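Local structure of erythropoietin (Homo sapiens, 1EER) at residues A60-Q65 / R150-L155; R53-Q58 / I119-A124. The protein is a hormone that binds and dimerizes its receptor, activating JAK2 and so controlling the proliferation and differentiation of red-cell precursors. The protein carries 5 engineered substitutions. All blocks are in the same frame, centred on the assembly; numbering follows the deposited sequence.

Interaction 1. Residues A60-Q65 / R150-L155; sequences AVEVWQ and RGKLKL
K152 and L153 of helix 138-161 lie against E62 and V63 of helix 56-82, a buried contact between two long helices of the four-helix-bundle cytokine fold. The short segments run at 124° to each other, N-to-C, with their axes 9.4 Å apart at closest approach. R150 comes first along the chain, and its guanidinium leads away from the bundle to a salt bridge with an acidic side chain of another protein chain, consistent with the receptor-binding role of this hormone. Residues 150-153, with G151 among them, form a wider pi-type turn. K152 then faces helix 56-82. Its CG is tucked in between its own backbone N and C (chi1 69°), and the chain bends at its far end. The lysine thereby reaches E62, and E62 OE1 accepts a salt-bridge hydrogen bond from K152 NZ at 2.8 Å. The ammonium meets the anti side of that oxygen, 26° out of the carboxylate plane, and the two side chains cross nearly perpendicularly. W51 of helix 48-51 packs on both partners and may shield the pair in part from solvent. The lysine's aliphatic part is used as well: V63 CG2 packs on K152 CG at 3.9 Å. The same methyl, V63 CG2, lies 3.4 Å from K152 O, on the helix backbone itself. The neighbouring L153 offers its branch point to the other methyl, with V63 CG1 at 4.0 Å from L153 CG, and these side chains too cross at about a right angle. L109 of helix 91-111 also packs on V63, bringing a third helix to this apolar spot. At L155 the regular helical turn is restored, L155 N donating to G151 O at 2.8 Å.

Interaction 2. Residues R53-Q58 / I119-A124; sequences RMEVGQ and ISNSDA. Engineered in segment 119-124: N121 (natural residue Pro), S122 (natural residue Pro).
N121, an engineered residue where the natural chain has proline, lays its amide nitrogen over the face of the G57-Q58 peptide. N121 ND2 is 3.0 Å from G57 C, almost straight above the peptide plane. N121 ND2 is equally near Q58 N, at 3.0 Å, but both nitrogens are donors and the approach is packing alone. The amide carbon follows, N121 CG standing 3.9 Å from G57 CA, where there is no side chain to hold it off. The side chains of E55 and N121 approach each other from opposite directions. With its CG anti to the backbone N (chi1 -156°) and the chain extended beyond, the glutamate brings its carboxylate up to the amide with the two planes 45° apart. E55 OE1 is then 3.5 Å from N121 ND2, as loose polar packing, while E55 OE2 lies 3.6 Å from N121 OD1, acceptor against acceptor. Q58 joins in through solvent. Q58 OE1 accepts a hydrogen bond from water 1 at 2.6 Å, and the same water makes a weak, long bond to N121 O at 3.4 Å. Thus water links the side chain of one segment to the backbone of the other. On the first segment, Q58 N donates to E55 O at 2.9 Å, closing the turn with which helix 56-82 begins. On the second segment, a type I turn from S120 to D123 leads the chain away from helix 114-120. The contact is partly buried, near the periphery of the molecule. The start of helix 56-82 meets the chain leaving helix 114-120, N121 and the engineered S122 both pack on V61 one turn further along helix 56-82, and the loop beyond runs on to strand 133-137.

From the N terminus, the chain passes helix 9-25, strand 34-41 and helix 48-51 before supplying 53-58 and then 60-65, the first halves of interactions 2 and 1. Helix 91-111 follows, and interaction 2 closes its loop at 119-124. Strand 133-137 then pairs with 34-41, and interaction 1 closes at 150-155. The two loops therefore cross rather than nest. Both contacts use the early turns of helix 56-82, one joining it to helix 138-161 within the bundle, the other to the end of helix 114-120. Their centres lie 12 Å apart, and they touch directly: E62 OE2 is 3.4 Å from M54 CE.

Interaction 1. Residues A60-Q65 / R150-L155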
loop_
_atom_site.group_PDB
_atom_site.type_symbol
_atom_site.label_atom_id
_atom_site.label_comp_id
_atom_site.label_asym_id
_atom_site.label_seq_id
_atom_site.Cartn_x
_atom_site.Cartn_y
_atom_site.Cartn_z
ATOM N N ALA A 60 2.254 -12.401 -17.720
ATOM C CA ALA A 60 1.144 -11.600 -18.222
ATOM C C ALA A 60 -0.134 -12.440 -18.270
ATOM O O ALA A 60 -1.177 -12.031 -17.757
ATOM C CB ALA A 60 1.478 -11.072 -19.611
ATOM N N VAL A 61 -0.046 -13.616 -18.884
ATOM C CA VAL A 61 -1.190 -14.520 -18.990
ATOM C C VAL A 61 -1.813 -14.779 -17.622
ATOM O O VAL A 61 -3.011 -14.562 -17.410
ATOM C CB VAL A 61 -0.776 -15.886 -19.601
ATOM C CG1 VAL A 61 -1.981 -16.832 -19.648
ATOM C CG2 VAL A 61 -0.201 -15.679 -20.992
ATOM N N GLU A 62 -0.989 -15.243 -16.690
ATOM C CA GLU A 62 -1.461 -15.529 -15.343
ATOM C C GLU A 62 -2.170 -14.356 -14.666
ATOM O O GLU A 62 -3.290 -14.502 -14.182
ATOM C CB GLU A 62 -0.289 -15.971 -14.460
ATOM C CG GLU A 62 -0.059 -17.464 -14.445
ATOM C CD GLU A 62 1.044 -17.864 -13.487
ATOM O OE1 GLU A 62 1.010 -17.412 -12.324
ATOM O OE2 GLU A 62 1.942 -18.625 -13.900
ATOM N N VAL A 63 -1.512 -13.203 -14.624
ATOM C CA VAL A 63 -2.078 -12.023 -13.962
ATOM C C VAL A 63 -3.356 -11.465 -14.604
ATOM O O VAL A 63 -4.351 -11.219 -13.919
ATOM C CB VAL A 63 -1.011 -10.892 -13.859
ATOM C CG1 VAL A 63 -1.631 -9.606 -13.297
ATOM C CG2 VAL A 63 0.129 -11.357 -12.964
ATOM N N TRP A 64 -3.322 -11.272 -15.914
ATOM C CA TRP A 64 -4.471 -10.738 -16.621
ATOM C C TRP A 64 -5.700 -11.630 -16.478
ATOM O O TRP A 64 -6.780 -11.163 -16.124
ATOM C CB TRP A 64 -4.134 -10.541 -18.098
ATOM C CG TRP A 64 -5.269 -9.957 -18.842
ATOM C CD1 TRP A 64 -6.102 -10.605 -19.704
ATOM C CD2 TRP A 64 -5.756 -8.622 -18.735
ATOM N NE1 TRP A 64 -7.089 -9.754 -20.137
ATOM C CE2 TRP A 64 -6.899 -8.528 -19.557
ATOM C CE3 TRP A 64 -5.342 -7.493 -18.022
ATOM C CZ2 TRP A 64 -7.634 -7.344 -19.686
ATOM C CZ3 TRP A 64 -6.072 -6.317 -18.149
ATOM C CH2 TRP A 64 -7.206 -6.255 -18.976
ATOM N N GLN A 65 -5.545 -12.918 -16.749
ATOM C CA GLN A 65 -6.678 -13.811 -16.626
ATOM C C GLN A 65 -7.082 -13.965 -15.169
ATOM O O GLN A 65 -8.269 -13.939 -14.849
ATOM C CB GLN A 65 -6.344 -15.164 -17.216
ATOM C CG GLN A 65 -6.197 -15.123 -18.698
ATOM C CD GLN A 65 -5.827 -16.462 -19.258
ATOM O OE1 GLN A 65 -5.208 -16.556 -20.313
ATOM N NE2 GLN A 65 -6.199 -17.516 -18.551
ATOM N N ARG A 150 -0.921 -8.344 -4.087
ATOM C CA ARG A 150 0.380 -8.175 -3.468
ATOM C C ARG A 150 1.358 -9.224 -3.950
ATOM O O ARG A 150 2.564 -9.096 -3.744
ATOM C CB ARG A 150 0.242 -8.222 -1.942
ATOM C CG ARG A 150 0.377 -9.600 -1.333
ATOM C CD ARG A 150 0.006 -9.583 0.131
ATOM N NE ARG A 150 0.010 -10.925 0.702
ATOM C CZ ARG A 150 0.661 -11.269 1.808
ATOM N NH1 ARG A 150 1.369 -10.369 2.476
ATOM N NH2 ARG A 150 0.612 -12.521 2.241
ATOM N N GLY A 151 0.830 -10.244 -4.624
ATOM C CA GLY A 151 1.663 -11.325 -5.116
ATOM C C GLY A 151 2.074 -11.256 -6.575
ATOM O O GLY A 151 2.860 -10.398 -6.968
ATOM N N LYS A 152 1.542 -12.165 -7.388
ATOM C CA LYS A 152 1.899 -12.199 -8.794
ATOM C C LYS A 152 1.577 -10.904 -9.533
ATOM O O LYS A 152 2.269 -10.551 -10.487
ATOM C CB LYS A 152 1.240 -13.397 -9.485
ATOM C CG LYS A 152 -0.257 -13.313 -9.621
ATOM C CD LYS A 152 -0.783 -14.536 -10.339
ATOM C CE LYS A 152 -0.916 -15.712 -9.381
ATOM N NZ LYS A 152 -0.630 -17.012 -10.044
ATOM N N LEU A 153 0.538 -10.192 -9.108
ATOM C CA LEU A 153 0.222 -8.928 -9.771
ATOM C C LEU A 153 1.395 -7.976 -9.554
ATOM O O LEU A 153 1.962 -7.435 -10.509
ATOM C CB LEU A 153 -1.055 -8.307 -9.205
ATOM C CG LEU A 153 -1.579 -7.159 -10.076
ATOM C CD1 LEU A 153 -3.090 -7.161 -10.059
ATOM C CD2 LEU A 153 -1.039 -5.835 -9.572
ATOM N N LYS A 154 1.767 -7.788 -8.293
ATOM C CA LYS A 154 2.884 -6.913 -7.967
ATOM C C LYS A 154 4.136 -7.403 -8.675
ATOM O O LYS A 154 4.861 -6.608 -9.275
ATOM C CB LYS A 154 3.118 -6.871 -6.450
ATOM C CG LYS A 154 4.270 -5.975 -6.021
ATOM C CD LYS A 154 4.228 -4.600 -6.703
ATOM C CE LYS A 154 4.799 -3.497 -5.801
ATOM N NZ LYS A 154 5.390 -2.356 -6.557
ATOM N N LEU A 155 4.381 -8.713 -8.614
ATOM C CA LEU A 155 5.555 -9.304 -9.253
ATOM C C LEU A 155 5.590 -9.026 -10.749
ATOM O O LEU A 155 6.614 -8.600 -11.287
ATOM C CB LEU A 155 5.599 -10.816 -9.013
ATOM C CG LEU A 155 6.027 -11.270 -7.610
ATOM C CD1 LEU A 155 5.998 -12.793 -7.544
ATOM C CD2 LEU A 155 7.416 -10.738 -7.270
#

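Interaction 2. Residues R53-Q58 / I119-A124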
loop_
_atom_site.group_PDB
_atom_site.type_symbol
_atom_site.label_atom_id
_atom_site.label_comp_id
_atom_site.label_asym_id
_atom_site.label_seq_id
_atom_site.Cartn_x
_atom_site.Cartn_y
_atom_site.Cartn_z
ATOM N N ARG A 53 11.631 -18.659 -13.848
ATOM C CA ARG A 53 12.136 -19.479 -14.938
ATOM C C ARG A 53 11.203 -19.554 -16.137
ATOM O O ARG A 53 11.631 -19.907 -17.239
ATOM C CB ARG A 53 12.404 -20.898 -14.442
ATOM C CG ARG A 53 13.402 -20.977 -13.313
ATOM C CD ARG A 53 13.936 -22.384 -13.172
ATOM N NE ARG A 53 13.082 -23.381 -13.816
ATOM C CZ ARG A 53 13.540 -24.382 -14.565
ATOM N NH1 ARG A 53 14.843 -24.519 -14.767
ATOM N NH2 ARG A 53 12.697 -25.251 -15.107
ATOM N N MET A 54 9.931 -19.226 -15.937
ATOM C CA MET A 54 8.984 -19.297 -17.041
ATOM C C MET A 54 9.042 -18.091 -17.967
ATOM O O MET A 54 9.426 -16.996 -17.554
ATOM C CB MET A 54 7.555 -19.484 -16.519
ATOM C CG MET A 54 7.091 -18.466 -15.505
ATOM S SD MET A 54 5.308 -18.573 -15.251
ATOM C CE MET A 54 5.226 -19.275 -13.616
ATOM N N GLU A 55 8.684 -18.309 -19.230
ATOM C CA GLU A 55 8.665 -17.235 -20.216
ATOM C C GLU A 55 7.961 -16.060 -19.543
ATOM O O GLU A 55 6.889 -16.231 -18.965
ATOM C CB GLU A 55 7.885 -17.678 -21.458
ATOM C CG GLU A 55 8.251 -16.930 -22.735
ATOM C CD GLU A 55 7.217 -17.110 -23.827
ATOM O OE1 GLU A 55 6.392 -18.046 -23.718
ATOM O OE2 GLU A 55 7.228 -16.321 -24.797
ATOM N N VAL A 56 8.564 -14.876 -19.602
ATOM C CA VAL A 56 7.989 -13.698 -18.958
ATOM C C VAL A 56 6.571 -13.411 -19.429
ATOM O O VAL A 56 5.718 -12.998 -18.646
ATOM C CB VAL A 56 8.862 -12.452 -19.199
ATOM C CG1 VAL A 56 8.345 -11.291 -18.368
ATOM C CG2 VAL A 56 10.312 -12.756 -18.840
ATOM N N GLY A 57 6.325 -13.641 -20.711
ATOM C CA GLY A 57 4.999 -13.413 -21.257
ATOM C C GLY A 57 3.925 -14.177 -20.512
ATOM O O GLY A 57 2.781 -13.730 -20.440
ATOM N N GLN A 58 4.293 -15.334 -19.963
ATOM C CA GLN A 58 3.365 -16.164 -19.201
ATOM C C GLN A 58 2.968 -15.473 -17.892
ATOM O O GLN A 58 1.910 -15.759 -17.320
ATOM C CB GLN A 58 3.994 -17.536 -18.909
ATOM C CG GLN A 58 3.112 -18.480 -18.076
ATOM C CD GLN A 58 1.749 -18.744 -18.704
ATOM O OE1 GLN A 58 1.584 -18.669 -19.930
ATOM N NE2 GLN A 58 0.760 -19.052 -17.864
ATOM N N ILE A 119 -3.223 -12.436 -24.298
ATOM C CA ILE A 119 -4.018 -13.038 -25.373
ATOM C C ILE A 119 -3.174 -13.768 -26.421
ATOM O O ILE A 119 -3.595 -14.793 -26.961
ATOM C CB ILE A 119 -4.905 -11.981 -26.116
ATOM C CG1 ILE A 119 -6.076 -11.537 -25.232
ATOM C CG2 ILE A 119 -5.476 -12.588 -27.388
ATOM C CD1 ILE A 119 -7.133 -10.714 -25.970
ATOM N N SER A 120 -1.992 -13.237 -26.715
ATOM C CA SER A 120 -1.107 -13.841 -27.702
ATOM C C SER A 120 -0.357 -15.040 -27.127
ATOM O O SER A 120 -0.288 -16.096 -27.751
ATOM C CB SER A 120 -0.114 -12.796 -28.205
ATOM O OG SER A 120 -0.791 -11.764 -28.903
ATOM N N ASN A 121 0.204 -14.872 -25.934
ATOM C CA ASN A 121 0.946 -15.941 -25.270
ATOM C C ASN A 121 -0.010 -17.087 -24.954
ATOM O O ASN A 121 0.415 -18.189 -24.597
ATOM C CB ASN A 121 1.571 -15.420 -23.970
ATOM C CG ASN A 121 3.093 -15.521 -23.961
ATOM O OD1 ASN A 121 3.761 -15.191 -24.940
ATOM N ND2 ASN A 121 3.643 -15.980 -22.842
ATOM N N SER A 122 -1.304 -16.816 -25.099
ATOM C CA SER A 122 -2.348 -17.795 -24.819
ATOM C C SER A 122 -3.190 -18.113 -26.042
ATOM O O SER A 122 -4.335 -18.536 -25.898
ATOM C CB SER A 122 -3.275 -17.267 -23.719
ATOM O OG SER A 122 -2.882 -17.729 -22.438
ATOM N N ASP A 123 -2.641 -17.924 -27.239
ATOM C CA ASP A 123 -3.418 -18.180 -28.455
ATOM C C ASP A 123 -3.311 -19.594 -29.031
ATOM O O ASP A 123 -3.809 -19.853 -30.131
ATOM C CB ASP A 123 -3.063 -17.156 -29.541
ATOM C CG ASP A 123 -1.610 -17.221 -29.956
ATOM O OD1 ASP A 123 -0.927 -18.208 -29.607
ATOM O OD2 ASP A 123 -1.149 -16.282 -30.635
ATOM N N ALA A 124 -2.669 -20.499 -28.289
ATOM C CA ALA A 124 -2.513 -21.890 -28.712
ATOM C C ALA A 124 -3.245 -22.784 -27.720
ATOM O O ALA A 124 -3.334 -22.462 -26.538
ATOM C CB ALA A 124 -1.042 -22.267 -28.768
HETATM O O HOH W 1 2.766 -18.426 -22.212
#